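GrgF (Penicillium sp. sh18, PDB 6LZH) takes part in gregatin A biosynthesis as a polyketide transferase of the alpha/beta hydrolase fold, associated with Claisen condensation of polyketide chains. Local coordinates at residues T20-A28 and K45-K54; K129-P139 and Y226-P237. One frame throughout, in Å; residues are numbered along the deposited sequence.

Contact 1 (T20-A28 and K45-K54); sequences TLRGWLFPA and KDAILPDIAK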
ATOM      1  N   THR A  20       9.180  11.019  14.499  1.00 19.56           N
ATOM      2  CA  THR A  20      10.110  10.470  15.477  1.00 19.32           C
ATOM      3  C   THR A  20       9.529   9.179  16.038  1.00 20.35           C
ATOM      4  O   THR A  20       8.432   9.179  16.598  1.00 21.27           O
ATOM      5  CB  THR A  20      10.368  11.451  16.623  1.00 23.14           C
ATOM      6  OG1 THR A  20      10.965  12.646  16.116  1.00 19.91           O
ATOM      7  CG2 THR A  20      11.310  10.826  17.628  1.00 23.17           C
ATOM      8  N   LEU A  21      10.252   8.083  15.875  1.00 19.52           N
ATOM      9  CA  LEU A  21       9.911   6.823  16.514  1.00 18.86           C
ATOM     10  C   LEU A  21      10.839   6.631  17.695  1.00 17.97           C
ATOM     11  O   LEU A  21      12.018   6.986  17.624  1.00 18.95           O
ATOM     12  CB  LEU A  21      10.068   5.648  15.551  1.00 17.33           C
ATOM     13  CG  LEU A  21       9.300   5.736  14.229  1.00 18.15           C
ATOM     14  CD1 LEU A  21       9.402   4.405  13.497  1.00 14.49           C
ATOM     15  CD2 LEU A  21       7.839   6.130  14.455  1.00 20.21           C
ATOM     16  N   ARG A  22      10.321   6.056  18.768  1.00 17.39           N
ATOM     17  CA  ARG A  22      11.092   5.938  19.999  1.00 16.67           C
ATOM     18  C   ARG A  22      11.131   4.493  20.452  1.00 22.65           C
ATOM     19  O   ARG A  22      10.200   3.720  20.202  1.00 17.64           O
ATOM     20  CB  ARG A  22      10.499   6.842  21.103  1.00 20.35           C
ATOM     21  CG  ARG A  22      10.504   8.327  20.712  1.00 21.42           C
ATOM     22  CD  ARG A  22       9.945   9.287  21.775  1.00 21.24           C
ATOM     23  NE  ARG A  22      10.044  10.674  21.308  1.00 24.65           N
ATOM     24  CZ  ARG A  22       9.155  11.270  20.510  1.00 25.46           C
ATOM     25  NH1 ARG A  22       8.069  10.630  20.103  1.00 19.83           N
ATOM     26  NH2 ARG A  22       9.344  12.524  20.123  1.00 29.69           N
ATOM     27  N   GLY A  23      12.219   4.137  21.117  1.00 16.45           N
ATOM     28  CA  GLY A  23      12.372   2.768  21.524  1.00 19.33           C
ATOM     29  C   GLY A  23      13.549   2.587  22.447  1.00 19.41           C
ATOM     30  O   GLY A  23      14.042   3.536  23.066  1.00 15.36           O
ATOM     31  N   TRP A  24      13.991   1.342  22.508  1.00 16.91           N
ATOM     32  CA  TRP A  24      15.008   0.902  23.442  1.00 19.76           C
ATOM     33  C   TRP A  24      16.117   0.226  22.669  1.00 18.24           C
ATOM     34  O   TRP A  24      15.858  -0.577  21.770  1.00 17.90           O
ATOM     35  CB  TRP A  24      14.448  -0.088  24.474  1.00 19.63           C
ATOM     36  CG  TRP A  24      13.556   0.522  25.498  1.00 19.88           C
ATOM     37  CD1 TRP A  24      13.680   1.765  26.061  1.00 21.43           C
ATOM     38  CD2 TRP A  24      12.413  -0.084  26.108  1.00 17.17           C
ATOM     39  NE1 TRP A  24      12.678   1.968  26.971  1.00 20.27           N
ATOM     40  CE2 TRP A  24      11.883   0.850  27.020  1.00 20.15           C
ATOM     41  CE3 TRP A  24      11.774  -1.326  25.961  1.00 18.44           C
ATOM     42  CZ2 TRP A  24      10.752   0.583  27.795  1.00 23.86           C
ATOM     43  CZ3 TRP A  24      10.652  -1.590  26.730  1.00 23.81           C
ATOM     44  CH2 TRP A  24      10.151  -0.636  27.638  1.00 22.28           C
ATOM     45  N   LEU A  25      17.347   0.538  23.050  1.00 17.85           N
ATOM     46  CA  LEU A  25      18.537  -0.087  22.511  1.00 18.33           C
ATOM     47  C   LEU A  25      19.137  -0.976  23.593  1.00 21.80           C
ATOM     48  O   LEU A  25      19.380  -0.507  24.709  1.00 18.25           O
ATOM     49  CB  LEU A  25      19.532   0.987  22.070  1.00 19.89           C
ATOM     50  CG  LEU A  25      20.881   0.528  21.529  1.00 23.51           C
ATOM     51  CD1 LEU A  25      20.682  -0.228  20.245  1.00 24.87           C
ATOM     52  CD2 LEU A  25      21.784   1.750  21.307  1.00 29.65           C
ATOM     53  N   PHE A  26      19.355  -2.257  23.274  1.00 18.89           N
ATOM     54  CA  PHE A  26      20.017  -3.217  24.165  1.00 19.22           C
ATOM     55  C   PHE A  26      21.403  -3.515  23.597  1.00 19.56           C
ATOM     56  O   PHE A  26      21.566  -4.429  22.766  1.00 16.40           O
ATOM     57  CB  PHE A  26      19.201  -4.509  24.321  1.00 17.81           C
ATOM     58  CG  PHE A  26      17.818  -4.303  24.909  1.00 19.05           C
ATOM     59  CD1 PHE A  26      16.780  -3.801  24.126  1.00 18.83           C
ATOM     60  CD2 PHE A  26      17.556  -4.608  26.247  1.00 18.42           C
ATOM     61  CE1 PHE A  26      15.511  -3.607  24.665  1.00 19.72           C
ATOM     62  CE2 PHE A  26      16.283  -4.436  26.780  1.00 19.46           C
ATOM     63  CZ  PHE A  26      15.266  -3.933  25.993  1.00 19.65           C
ATOM     64  N   PRO A  27      22.432  -2.757  23.989  1.00 18.64           N
ATOM     65  CA  PRO A  27      23.746  -2.916  23.359  1.00 19.89           C
ATOM     66  C   PRO A  27      24.450  -4.181  23.805  1.00 22.61           C
ATOM     67  O   PRO A  27      24.477  -4.517  24.991  1.00 24.45           O
ATOM     68  CB  PRO A  27      24.516  -1.670  23.821  1.00 21.85           C
ATOM     69  CG  PRO A  27      23.818  -1.235  25.051  1.00 20.35           C
ATOM     70  CD  PRO A  27      22.369  -1.553  24.834  1.00 18.58           C
ATOM     71  N   ALA A  28      25.033  -4.876  22.832  1.00 19.68           N
ATOM     72  CA  ALA A  28      25.969  -5.946  23.132  1.00 21.38           C
ATOM     73  C   ALA A  28      27.267  -5.354  23.677  1.00 24.36           C
ATOM     74  O   ALA A  28      27.523  -4.154  23.567  1.00 22.91           O
ATOM     75  CB  ALA A  28      26.268  -6.776  21.888  1.00 21.83           C
ATOM     76  N   LYS A  45       6.179  -1.765  22.280  1.00 17.76           N
ATOM     77  CA  LYS A  45       7.367  -2.584  22.491  1.00 18.00           C
ATOM     78  C   LYS A  45       7.420  -3.217  23.883  1.00 21.20           C
ATOM     79  O   LYS A  45       8.268  -4.086  24.125  1.00 20.73           O
ATOM     80  CB  LYS A  45       8.600  -1.710  22.297  1.00 20.56           C
ATOM     81  CG  LYS A  45       8.710  -0.678  23.408  1.00 19.54           C
ATOM     82  CD  LYS A  45       9.566   0.494  23.015  1.00 17.93           C
ATOM     83  CE  LYS A  45       9.656   1.493  24.161  1.00 22.17           C
ATOM     84  NZ  LYS A  45       8.330   2.146  24.381  1.00 23.90           N
ATOM     85  N   ASP A  46       6.526  -2.818  24.787  1.00 21.76           N
ATOM     86  CA  ASP A  46       6.767  -2.998  26.221  1.00 24.68           C
ATOM     87  C   ASP A  46       6.609  -4.442  26.694  1.00 23.19           C
ATOM     88  O   ASP A  46       7.259  -4.840  27.667  1.00 27.00           O
ATOM     89  CB  ASP A  46       5.825  -2.072  27.003  1.00 21.65           C
ATOM     90  CG  ASP A  46       6.255  -0.622  26.929  1.00 28.35           C
ATOM     91  OD1 ASP A  46       6.268  -0.066  25.813  1.00 25.86           O
ATOM     92  OD2 ASP A  46       6.602  -0.038  27.982  1.00 31.81           O
ATOM     93  N   ALA A  47       5.753  -5.237  26.060  1.00 24.62           N
ATOM     94  CA  ALA A  47       5.427  -6.564  26.576  1.00 25.47           C
ATOM     95  C   ALA A  47       6.139  -7.655  25.790  1.00 21.14           C
ATOM     96  O   ALA A  47       6.161  -7.621  24.557  1.00 20.25           O
ATOM     97  CB  ALA A  47       3.917  -6.826  26.518  1.00 27.25           C
ATOM     98  N   ILE A  48       6.699  -8.629  26.528  1.00 20.55           N
ATOM     99  CA  ILE A  48       7.269  -9.885  26.023  1.00 17.02           C
ATOM    100  C   ILE A  48       8.610  -9.672  25.327  1.00 18.23           C
ATOM    101  O   ILE A  48       9.611 -10.318  25.666  1.00 16.95           O
ATOM    102  CB  ILE A  48       6.294 -10.613  25.073  1.00 21.49           C
ATOM    103  CG1 ILE A  48       4.919 -10.814  25.736  1.00 27.24           C
ATOM    104  CG2 ILE A  48       6.885 -11.963  24.675  1.00 21.04           C
ATOM    105  CD1 ILE A  48       3.925 -11.605  24.872  1.00 23.58           C
ATOM    106  N   LEU A  49       8.631  -8.800  24.320  1.00 18.93           N
ATOM    107  CA  LEU A  49       9.858  -8.601  23.555  1.00 16.08           C
ATOM    108  C   LEU A  49      11.051  -8.138  24.395  1.00 16.74           C
ATOM    109  O   LEU A  49      12.184  -8.539  24.068  1.00 13.59           O
ATOM    110  CB  LEU A  49       9.601  -7.613  22.415  1.00 18.29           C
ATOM    111  CG  LEU A  49       9.106  -8.229  21.099  1.00 16.28           C
ATOM    112  CD1 LEU A  49       7.745  -8.896  21.305  1.00 16.80           C
ATOM    113  CD2 LEU A  49       9.007  -7.186  20.009  1.00 16.70           C
ATOM    114  N   PRO A  50      10.906  -7.273  25.407  1.00 16.35           N
ATOM    115  CA  PRO A  50      12.121  -6.813  26.110  1.00 18.36           C
ATOM    116  C   PRO A  50      12.958  -7.944  26.686  1.00 15.76           C
ATOM    117  O   PRO A  50      14.194  -7.898  26.606  1.00 14.29           O
ATOM    118  CB  PRO A  50      11.556  -5.907  27.215  1.00 20.01           C
ATOM    119  CG  PRO A  50      10.301  -5.371  26.625  1.00 19.59           C
ATOM    120  CD  PRO A  50       9.710  -6.543  25.880  1.00 16.14           C
ATOM    121  N   ASP A  51      12.311  -8.963  27.269  1.00 18.52           N
ATOM    122  CA  ASP A  51      13.075 -10.077  27.826  1.00 18.07           C
ATOM    123  C   ASP A  51      13.727 -10.893  26.720  1.00 19.75           C
ATOM    124  O   ASP A  51      14.838 -11.411  26.895  1.00 14.78           O
ATOM    125  CB  ASP A  51      12.181 -10.955  28.706  1.00 20.97           C
ATOM    126  CG  ASP A  51      12.990 -11.797  29.694  1.00 25.77           C
ATOM    127  OD1 ASP A  51      13.751 -11.215  30.496  1.00 26.92           O
ATOM    128  OD2 ASP A  51      12.889 -13.038  29.640  1.00 25.35           O
ATOM    129  N   ILE A  52      13.077 -10.984  25.559  1.00 16.36           N
ATOM    130  CA  ILE A  52      13.723 -11.649  24.434  1.00 14.86           C
ATOM    131  C   ILE A  52      14.913 -10.826  23.939  1.00 15.51           C
ATOM    132  O   ILE A  52      15.977 -11.377  23.610  1.00 15.39           O
ATOM    133  CB  ILE A  52      12.696 -11.911  23.319  1.00 16.38           C
ATOM    134  CG1 ILE A  52      11.623 -12.900  23.811  1.00 16.38           C
ATOM    135  CG2 ILE A  52      13.397 -12.442  22.097  1.00 15.10           C
ATOM    136  CD1 ILE A  52      10.451 -13.169  22.805  1.00 15.35           C
ATOM    137  N   ALA A  53      14.749  -9.503  23.847  1.00 15.57           N
ATOM    138  CA  ALA A  53      15.883  -8.646  23.507  1.00 16.04           C
ATOM    139  C   ALA A  53      17.031  -8.854  24.489  1.00 20.67           C
ATOM    140  O   ALA A  53      18.195  -8.995  24.084  1.00 17.88           O
ATOM    141  CB  ALA A  53      15.450  -7.179  23.493  1.00 19.67           C
ATOM    142  N   LYS A  54      16.712  -8.892  25.788  1.00 15.87           N
ATOM    143  CA  LYS A  54      17.740  -9.108  26.803  1.00 19.13           C
ATOM    144  C   LYS A  54      18.484 -10.419  26.571  1.00 18.24           C
ATOM    145  O   LYS A  54      19.716 -10.474  26.693  1.00 15.11           O
ATOM    146  CB  LYS A  54      17.096  -9.090  28.194  1.00 17.98           C
ATOM    147  CG  LYS A  54      18.102  -9.218  29.328  1.00 29.54           C
ATOM    148  CD  LYS A  54      18.881  -7.924  29.507  1.00 36.30           C
ATOM    149  CE  LYS A  54      19.764  -7.936  30.750  1.00 39.30           C
ATOM    150  NZ  LYS A  54      21.223  -7.844  30.401  1.00 41.21           N
TER

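Contact 2 (K129-P139 and Y226-P237); sequences KRVAAAIAVAP and YISPTPAMMVTP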
ATOM      1  N   LYS A 129      17.750  -5.248   0.768  1.00 18.23           N
ATOM      2  CA  LYS A 129      18.854  -6.205   0.755  1.00 19.27           C
ATOM      3  C   LYS A 129      20.011  -5.813   1.672  1.00 20.48           C
ATOM      4  O   LYS A 129      21.009  -6.541   1.718  1.00 21.42           O
ATOM      5  CB  LYS A 129      19.359  -6.395  -0.686  1.00 20.75           C
ATOM      6  CG  LYS A 129      18.318  -7.015  -1.583  1.00 26.40           C
ATOM      7  CD  LYS A 129      17.891  -8.372  -1.050  1.00 28.44           C
ATOM      8  CE  LYS A 129      16.509  -8.738  -1.563  1.00 33.62           C
ATOM      9  NZ  LYS A 129      15.533  -9.003  -0.477  1.00 23.23           N
ATOM     10  N   ARG A 130      19.918  -4.683   2.389  1.00 20.11           N
ATOM     11  CA  ARG A 130      20.853  -4.420   3.476  1.00 20.12           C
ATOM     12  C   ARG A 130      20.589  -5.311   4.682  1.00 19.10           C
ATOM     13  O   ARG A 130      21.446  -5.401   5.563  1.00 22.40           O
ATOM     14  CB  ARG A 130      20.786  -2.948   3.902  1.00 20.54           C
ATOM     15  CG  ARG A 130      21.033  -1.958   2.739  1.00 20.08           C
ATOM     16  CD  ARG A 130      20.694  -0.537   3.165  1.00 22.84           C
ATOM     17  NE  ARG A 130      19.309  -0.451   3.624  1.00 22.45           N
ATOM     18  CZ  ARG A 130      18.811   0.572   4.312  1.00 21.46           C
ATOM     19  NH1 ARG A 130      19.584   1.620   4.611  1.00 16.87           N
ATOM     20  NH2 ARG A 130      17.537   0.546   4.694  1.00 17.26           N
ATOM     21  N   VAL A 131      19.432  -5.967   4.743  1.00 19.53           N
ATOM     22  CA  VAL A 131      19.101  -6.855   5.853  1.00 20.61           C
ATOM     23  C   VAL A 131      19.805  -8.187   5.624  1.00 18.76           C
ATOM     24  O   VAL A 131      19.738  -8.751   4.524  1.00 20.69           O
ATOM     25  CB  VAL A 131      17.571  -7.022   5.960  1.00 19.33           C
ATOM     26  CG1 VAL A 131      17.194  -8.121   6.941  1.00 18.17           C
ATOM     27  CG2 VAL A 131      16.922  -5.680   6.336  1.00 18.16           C
ATOM     28  N   ALA A 132      20.486  -8.694   6.655  1.00 15.37           N
ATOM     29  CA  ALA A 132      21.245  -9.925   6.504  1.00 15.98           C
ATOM     30  C   ALA A 132      20.402 -11.173   6.724  1.00 17.06           C
ATOM     31  O   ALA A 132      20.738 -12.232   6.185  1.00 16.04           O
ATOM     32  CB  ALA A 132      22.438  -9.929   7.463  1.00 17.55           C
ATOM     33  N   ALA A 133      19.303 -11.064   7.473  1.00 16.59           N
ATOM     34  CA  ALA A 133      18.487 -12.219   7.846  1.00 17.17           C
ATOM     35  C   ALA A 133      17.199 -11.700   8.464  1.00 13.68           C
ATOM     36  O   ALA A 133      17.159 -10.587   8.984  1.00 16.59           O
ATOM     37  CB  ALA A 133      19.225 -13.146   8.833  1.00 13.63           C
ATOM     38  N   ALA A 134      16.148 -12.523   8.409  1.00 12.28           N
ATOM     39  CA  ALA A 134      14.849 -12.128   8.934  1.00 11.88           C
ATOM     40  C   ALA A 134      14.214 -13.313   9.642  1.00 15.92           C
ATOM     41  O   ALA A 134      14.283 -14.438   9.140  1.00 14.95           O
ATOM     42  CB  ALA A 134      13.909 -11.629   7.823  1.00 11.00           C
ATOM     43  N   ILE A 135      13.589 -13.055  10.801  1.00 12.33           N
ATOM     44  CA  ILE A 135      12.859 -14.074  11.558  1.00 10.25           C
ATOM     45  C   ILE A 135      11.439 -13.583  11.805  1.00 15.34           C
ATOM     46  O   ILE A 135      11.242 -12.491  12.357  1.00 11.77           O
ATOM     47  CB  ILE A 135      13.539 -14.388  12.904  1.00 11.58           C
ATOM     48  CG1 ILE A 135      14.976 -14.897  12.687  1.00 11.67           C
ATOM     49  CG2 ILE A 135      12.664 -15.393  13.700  1.00 13.76           C
ATOM     50  CD1 ILE A 135      15.811 -14.941  14.012  1.00 15.06           C
ATOM     51  N   ALA A 136      10.451 -14.400  11.422  1.00 11.05           N
ATOM     52  CA  ALA A 136       9.045 -14.109  11.683  1.00 16.42           C
ATOM     53  C   ALA A 136       8.495 -15.149  12.653  1.00 15.54           C
ATOM     54  O   ALA A 136       8.529 -16.350  12.369  1.00 16.13           O
ATOM     55  CB  ALA A 136       8.233 -14.095  10.382  1.00 15.69           C
ATOM     56  N   VAL A 137       8.002 -14.691  13.797  1.00 12.42           N
ATOM     57  CA  VAL A 137       7.425 -15.562  14.814  1.00 14.83           C
ATOM     58  C   VAL A 137       5.915 -15.393  14.811  1.00 13.07           C
ATOM     59  O   VAL A 137       5.409 -14.288  15.044  1.00 13.66           O
ATOM     60  CB  VAL A 137       7.998 -15.256  16.205  1.00 11.15           C
ATOM     61  CG1 VAL A 137       7.344 -16.162  17.216  1.00 12.50           C
ATOM     62  CG2 VAL A 137       9.528 -15.393  16.210  1.00 14.17           C
ATOM     63  N   ALA A 138       5.193 -16.510  14.585  1.00 16.87           N
ATOM     64  CA  ALA A 138       3.746 -16.557  14.485  1.00 14.72           C
ATOM     65  C   ALA A 138       3.185 -15.375  13.687  1.00 17.95           C
ATOM     66  O   ALA A 138       2.317 -14.651  14.197  1.00 18.28           O
ATOM     67  CB  ALA A 138       3.128 -16.624  15.881  1.00 14.68           C
ATOM     68  N   PRO A 139       3.640 -15.146  12.446  1.00 15.08           N
ATOM     69  CA  PRO A 139       3.228 -13.930  11.729  1.00 15.52           C
ATOM     70  C   PRO A 139       1.744 -13.909  11.411  1.00 19.25           C
ATOM     71  O   PRO A 139       1.143 -14.931  11.071  1.00 17.74           O
ATOM     72  CB  PRO A 139       4.059 -13.971  10.445  1.00 16.30           C
ATOM     73  CG  PRO A 139       4.389 -15.434  10.240  1.00 17.07           C
ATOM     74  CD  PRO A 139       4.623 -15.930  11.671  1.00 14.97           C
ATOM     75  N   TYR A 226      10.009 -12.243  -2.970  1.00 22.29           N
ATOM     76  CA  TYR A 226      11.164 -11.382  -3.210  1.00 22.03           C
ATOM     77  C   TYR A 226      12.159 -11.359  -2.060  1.00 21.69           C
ATOM     78  O   TYR A 226      13.200 -10.698  -2.166  1.00 22.32           O
ATOM     79  CB  TYR A 226      10.712  -9.952  -3.495  1.00 24.88           C
ATOM     80  CG  TYR A 226       9.732  -9.818  -4.650  1.00 27.77           C
ATOM     81  CD1 TYR A 226       9.999 -10.383  -5.888  1.00 34.33           C
ATOM     82  CD2 TYR A 226       8.553  -9.120  -4.494  1.00 29.77           C
ATOM     83  CE1 TYR A 226       9.125 -10.248  -6.945  1.00 37.35           C
ATOM     84  CE2 TYR A 226       7.660  -8.982  -5.545  1.00 37.83           C
ATOM     85  CZ  TYR A 226       7.951  -9.548  -6.768  1.00 41.93           C
ATOM     86  OH  TYR A 226       7.056  -9.410  -7.815  1.00 44.38           O
ATOM     87  N   ILE A 227      11.870 -12.020  -0.945  1.00 18.94           N
ATOM     88  CA  ILE A 227      12.841 -12.013   0.140  1.00 18.01           C
ATOM     89  C   ILE A 227      14.143 -12.659  -0.316  1.00 17.78           C
ATOM     90  O   ILE A 227      15.230 -12.105  -0.127  1.00 15.53           O
ATOM     91  CB  ILE A 227      12.254 -12.701   1.383  1.00 16.98           C
ATOM     92  CG1 ILE A 227      11.038 -11.917   1.899  1.00 13.65           C
ATOM     93  CG2 ILE A 227      13.341 -12.868   2.459  1.00 17.39           C
ATOM     94  CD1 ILE A 227      10.194 -12.689   2.904  1.00 16.66           C
ATOM     95  N   SER A 228      14.054 -13.820  -0.951  1.00 17.05           N
ATOM     96  CA  SER A 228      15.276 -14.505  -1.349  1.00 19.10           C
ATOM     97  C   SER A 228      16.076 -13.608  -2.298  1.00 23.18           C
ATOM     98  O   SER A 228      15.500 -12.976  -3.190  1.00 20.92           O
ATOM     99  CB  SER A 228      14.971 -15.844  -2.019  1.00 21.41           C
ATOM    100  OG  SER A 228      16.113 -16.362  -2.685  1.00 20.55           O
ATOM    101  N   PRO A 229      17.409 -13.563  -2.173  1.00 21.12           N
ATOM    102  CA  PRO A 229      18.199 -14.530  -1.402  1.00 20.20           C
ATOM    103  C   PRO A 229      18.503 -14.185   0.064  1.00 21.61           C
ATOM    104  O   PRO A 229      19.403 -14.824   0.639  1.00 19.53           O
ATOM    105  CB  PRO A 229      19.493 -14.611  -2.207  1.00 22.55           C
ATOM    106  CG  PRO A 229      19.661 -13.202  -2.728  1.00 23.69           C
ATOM    107  CD  PRO A 229      18.259 -12.681  -2.993  1.00 22.93           C
ATOM    108  N   THR A 230      17.782 -13.232   0.655  1.00 18.44           N
ATOM    109  CA  THR A 230      17.953 -12.930   2.077  1.00 19.68           C
ATOM    110  C   THR A 230      17.425 -14.079   2.929  1.00 17.81           C
ATOM    111  O   THR A 230      16.226 -14.369   2.879  1.00 20.75           O
ATOM    112  CB  THR A 230      17.215 -11.647   2.457  1.00 23.38           C
ATOM    113  OG1 THR A 230      17.736 -10.534   1.714  1.00 20.88           O
ATOM    114  CG2 THR A 230      17.359 -11.389   3.967  1.00 19.28           C
ATOM    115  N   PRO A 231      18.261 -14.735   3.738  1.00 18.33           N
ATOM    116  CA  PRO A 231      17.788 -15.882   4.523  1.00 17.59           C
ATOM    117  C   PRO A 231      16.654 -15.493   5.462  1.00 14.70           C
ATOM    118  O   PRO A 231      16.716 -14.474   6.148  1.00 13.57           O
ATOM    119  CB  PRO A 231      19.036 -16.314   5.305  1.00 21.71           C
ATOM    120  CG  PRO A 231      20.179 -15.734   4.568  1.00 24.14           C
ATOM    121  CD  PRO A 231      19.692 -14.462   3.959  1.00 21.85           C
ATOM    122  N   ALA A 232      15.616 -16.329   5.500  1.00 14.16           N
ATOM    123  CA  ALA A 232      14.412 -16.041   6.266  1.00 15.51           C
ATOM    124  C   ALA A 232      13.982 -17.268   7.056  1.00 17.45           C
ATOM    125  O   ALA A 232      14.038 -18.397   6.557  1.00 16.45           O
ATOM    126  CB  ALA A 232      13.256 -15.595   5.357  1.00 17.07           C
ATOM    127  N   MET A 233      13.561 -17.045   8.296  1.00 13.06           N
ATOM    128  CA  MET A 233      13.103 -18.123   9.154  1.00 14.33           C
ATOM    129  C   MET A 233      11.694 -17.831   9.633  1.00 13.86           C
ATOM    130  O   MET A 233      11.416 -16.730  10.122  1.00 16.49           O
ATOM    131  CB  MET A 233      14.027 -18.296  10.355  1.00 13.74           C
ATOM    132  CG  MET A 233      13.514 -19.311  11.314  1.00 13.26           C
ATOM    133  SD  MET A 233      14.726 -19.544  12.653  1.00 17.34           S
ATOM    134  CE  MET A 233      13.912 -20.841  13.582  1.00 19.41           C
ATOM    135  N   MET A 234      10.811 -18.816   9.526  1.00 12.41           N
ATOM    136  CA  MET A 234       9.501 -18.694  10.138  1.00 16.34           C
ATOM    137  C   MET A 234       9.409 -19.613  11.341  1.00 15.80           C
ATOM    138  O   MET A 234       9.860 -20.770  11.291  1.00 14.32           O
ATOM    139  CB  MET A 234       8.375 -19.037   9.163  1.00 15.05           C
ATOM    140  CG  MET A 234       7.018 -18.611   9.726  1.00 16.66           C
ATOM    141  SD  MET A 234       5.710 -18.904   8.534  1.00 20.87           S
ATOM    142  CE  MET A 234       6.070 -17.678   7.271  1.00 20.11           C
ATOM    143  N   VAL A 235       8.796 -19.104  12.405  1.00 14.62           N
ATOM    144  CA  VAL A 235       8.594 -19.849  13.648  1.00 12.14           C
ATOM    145  C   VAL A 235       7.101 -19.901  13.913  1.00 15.19           C
ATOM    146  O   VAL A 235       6.486 -18.890  14.290  1.00 18.50           O
ATOM    147  CB  VAL A 235       9.347 -19.223  14.824  1.00 16.42           C
ATOM    148  CG1 VAL A 235       9.073 -20.011  16.106  1.00 15.10           C
ATOM    149  CG2 VAL A 235      10.835 -19.177  14.499  1.00 16.27           C
ATOM    150  N   THR A 236       6.514 -21.079  13.706  1.00 15.30           N
ATOM    151  CA  THR A 236       5.069 -21.226  13.609  1.00 15.36           C
ATOM    152  C   THR A 236       4.585 -22.147  14.721  1.00 16.06           C
ATOM    153  O   THR A 236       4.976 -23.327  14.754  1.00 16.11           O
ATOM    154  CB  THR A 236       4.682 -21.786  12.231  1.00 19.86           C
ATOM    155  OG1 THR A 236       4.949 -20.805  11.219  1.00 18.37           O
ATOM    156  CG2 THR A 236       3.212 -22.158  12.182  1.00 17.10           C
ATOM    157  N   PRO A 237       3.759 -21.668  15.648  1.00 14.07           N
ATOM    158  CA  PRO A 237       3.155 -22.582  16.619  1.00 16.45           C
ATOM    159  C   PRO A 237       2.281 -23.586  15.884  1.00 17.08           C
ATOM    160  O   PRO A 237       1.616 -23.244  14.905  1.00 17.78           O
ATOM    161  CB  PRO A 237       2.334 -21.655  17.525  1.00 16.85           C
ATOM    162  CG  PRO A 237       2.936 -20.251  17.316  1.00 17.80           C
ATOM    163  CD  PRO A 237       3.321 -20.271  15.850  1.00 17.05           C
TER
HETATM  164  O   HOH W   1      20.075  -9.819   2.003  1.00 29.49           O

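Contact 1 (T20-A28 and K45-K54)
Lys45 lays its side chain over one face of the Trp24 indole, with CE 3.7 Å from the centroid of the six-membered ring and nearly on the ring normal, a CH-pi contact. The ammonium follows: Lys45 NZ sits 4.6 Å from that centroid in a cation-pi interaction, the lysine chain crossing the ring at about a right angle. Pro50 meets the same indole at its edge, near the ring plane, where Trp24 CZ3 lies 3.8 Å from Pro50 CG. Asp46 OD2 comes obliquely to Trp24 CH2, its carboxylate turned 56° against the ring. One turn further along the helix, Ala53 CB stands 3.8 Å from the centroid of the Phe26 ring, a second CH-pi contact, displaced toward the rim of that face. Lys45 CD also packs on Gly23 CA at 3.9 Å, where the strand has no side chain. A bend at the last torsion of Lys45 (chi4 -69°) turns NZ toward Asp46, and Lys45 NZ forms a salt bridge with Asp46 OD1 at 3.3 Å, its hydrogen bond being weak; its strongest polar partner is Asp67, through a further salt bridge. These anions probably keep the ammonium charged as it rests on the aromatic face. With an alanine in place of Trp24, Lys45 would probably lose the surface beneath its methylene chain and ammonium, and a gap would open beside Pro50. Arg8 makes another cation-pi contact with Trp24. Strand 20-26 and the start of helix 49-58 run nearly parallel, 22° apart with axes 9.5 Å from each other, the helix running alongside the strand against one face of the mixed sheet. Strand 20-26 itself lies between strands 9-14 and 62-66, while Leu49 and Ile52 carry the helix inward onto strand 108-114.

Contact 2 (K129-P139 and Y226-P237)
Lys129 bends twice, at chi2 (-59°) and chi4 (-123°), and so brings its ammonium to the turn before strand 232-237. There Lys129 NZ donates to Ile227 O at 3.1 Å, from a position tilted out of the carbonyl plane, with weak bonds to Tyr226 O and Thr230 OG1. The backbone N of Thr230 reaches Ile227 O from the opposite face, so two donors grip this carbonyl. Thr230 places CG2 opposite its own N, against Val131 O at 3.6 Å, while OG1 meets a water that donates to Val131 O. Beyond this end the chains become parallel neighbours, with axes 4.7 Å apart. The ladder runs from Ala134 N to Pro231 O, then through Met233 N to Ala134 O and Ala136 N to Met233 O, and continues from Val235 N to Ala136 O at 2.8 Å. Its last bond, Ala138 N to Val235 O at 2.7 Å, is almost straight, with 177° at the hydrogen. CA-H...O contacts accompany the ladder, including Ile135 CA to Met233 O. On one face Val137 and Val235 lie side by side, CG2 of Val137 being 4.1 Å from CB of Val235; Ile135 and Met233 join them and also meet helix 277-292. The other face carries Ala134, Ala136, Ala232 and Met234, with helix 116-127 packed on Ala134 and Ala136. Met234 turns at chi3 to bring CE within 4.1 Å of Pro139 CG, and Ala138 CB rests 3.7 Å from Pro237 CD. The chemistry thus changes along the strands, from a lysine-held turn at their start, through an apolar, backbone-bonded core, to small and proline side chains at their carboxyl ends, where Ala138 touches Asp240 and His269, which with Cys115 probably form the catalytic triad.

In the fold
Contacts 1 and 2 belong to the same mixed sheet, their centres about 19 Å apart and their nearest atoms about 7 Å apart, without touching. Contact 1 joins a helix to strand 20-26 near one side of the sheet, is partly buried, and depends on side chains: aromatic faces, methylenes and a charge with acidic partners. Contact 2 pairs two adjacent strands toward the other side, is buried, and depends chiefly on main-chain bonding reinforced by apolar side chains on both faces. Strands 62-66, 32-38 and 108-114 separate strand 20-26 from strand 133-137. Contact 1 lies away from the active site and the sodium sites, whereas contact 2 ends beside active-site residues.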